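Local coordinates for protein putative tetR family transcriptional regulator (Streptomyces coelicolor A3, PDB 2Q24) that is a putative TetR-family transcriptional regulator that probably binds DNA through a predicted helix-turn-helix motif to control gene expression, at residues E83-P86 and A87-L90. Sequence-based numbering, arbitrary orientation.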
# COMPACT_ATOMS: atom_id res chain seq x y z
N GLU B 83 1.18 4.66 -20.25
CA GLU B 83 0.27 4.69 -21.41
C GLU B 83 -0.29 6.06 -21.77
O GLU B 83 -0.82 6.23 -22.87
CB GLU B 83 -0.96 3.82 -21.19
CG GLU B 83 -0.68 2.33 -21.01
CD GLU B 83 0.08 1.71 -22.17
OE1 GLU B 83 -0.08 2.17 -23.35
OE2 GLU B 83 0.88 0.77 -21.87
N LEU B 84 -0.30 6.98 -20.81
CA LEU B 84 -0.93 8.27 -21.00
C LEU B 84 -0.02 9.44 -20.64
O LEU B 84 0.81 9.31 -19.74
CB LEU B 84 -2.17 8.37 -20.08
CG LEU B 84 -3.31 7.41 -20.38
CD1 LEU B 84 -4.33 7.51 -19.22
CD2 LEU B 84 -3.98 7.79 -21.76
N PRO B 85 -0.23 10.59 -21.30
CA PRO B 85 0.46 11.81 -20.85
C PRO B 85 0.09 12.02 -19.39
O PRO B 85 -1.03 11.63 -18.96
CB PRO B 85 -0.19 12.91 -21.70
CG PRO B 85 -0.82 12.20 -22.86
CD PRO B 85 -1.21 10.86 -22.37
N PRO B 86 1.03 12.55 -18.57
CA PRO B 86 0.81 12.46 -17.13
C PRO B 86 -0.41 13.14 -16.56
O PRO B 86 -1.01 12.57 -15.65
CB PRO B 86 2.11 12.99 -16.51
CG PRO B 86 2.78 13.74 -17.59
CD PRO B 86 2.35 13.10 -18.91
N ALA B 87 -0.83 14.29 -17.09
CA ALA B 87 -2.09 14.90 -16.61
C ALA B 87 -3.31 14.02 -16.92
O ALA B 87 -4.25 13.98 -16.13
CB ALA B 87 -2.29 16.34 -17.18
N GLU B 88 -3.30 13.34 -18.06
CA GLU B 88 -4.35 12.37 -18.39
C GLU B 88 -4.23 11.11 -17.56
O GLU B 88 -5.27 10.54 -17.17
CB GLU B 88 -4.30 12.05 -19.87
CG GLU B 88 -4.77 13.21 -20.71
CD GLU B 88 -4.83 12.89 -22.20
OE1 GLU B 88 -5.01 11.70 -22.61
OE2 GLU B 88 -4.69 13.84 -23.00
N ALA B 89 -3.01 10.66 -17.28
CA ALA B 89 -2.87 9.60 -16.23
C ALA B 89 -3.53 10.01 -14.89
O ALA B 89 -4.33 9.24 -14.30
CB ALA B 89 -1.37 9.15 -16.01
N LEU B 90 -3.17 11.19 -14.37
CA LEU B 90 -3.81 11.74 -13.18
C LEU B 90 -5.35 11.73 -13.29
O LEU B 90 -6.02 11.17 -12.42
CB LEU B 90 -3.24 13.16 -12.90
CG LEU B 90 -3.91 13.93 -11.77
CD1 LEU B 90 -3.68 13.15 -10.40
CD2 LEU B 90 -3.22 15.33 -11.80
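Leu84 and Pro85 pack against Glu88 and Ala89 at the N-terminal end of helix 86-106, where the chain turns after helix 77-83 in the all-helical fold of a TetR-family regulator. Pro85 holds the N-cap position: its psi of 146° is still extended, whereas Pro86, the first helical residue, has already turned to a psi of -35°. Two backbone bonds close the opening turn. Ala89 N donates to Pro85 O at 2.8 Å, and Leu90 N reaches Pro86 O at 2.9 Å. Pro86 has an amide nitrogen without a hydrogen, but the first turn needs none there, because the N-H groups at the start of a helix have no i-4 carbonyl within it to bond.

Leu84 can be traced outward. Its CB lies 3.7 Å from Ala89 N and also meets the Ala89 methyl. Beyond it, CG stands beside the backbone N and anti to the carbonyl carbon (chi1 -65°), and the fork divides the remaining contacts: CD1 approaches the backbone carbonyl, 3.8 Å from Glu88 O, while CD2 lies 4.1 Å from Glu88 OE1. The two side chains cross at about a right angle, and it is the methyl carbons of the fork that come near Glu88.

Beyond CG the Glu88 chain is extended and passes obliquely by the Pro85 ring, with its CD 4.1 Å from Pro85 CG and its OE1 3.9 Å from Pro85 CD.

Ala89 and Leu90, both buried, meet apolar neighbours: Ala89 touches Leu80 and Leu81 of helix 77-83 and Leu136 of helix 125-142, and Leu90 packs on Leu133 and Leu136. The Ala87 amide is hydrogen-bonded to Glu145 OE1. At the root of Glu88, CB sits 3.4 Å from Pro85 O, beside the carbonyl that accepts from Ala89 N.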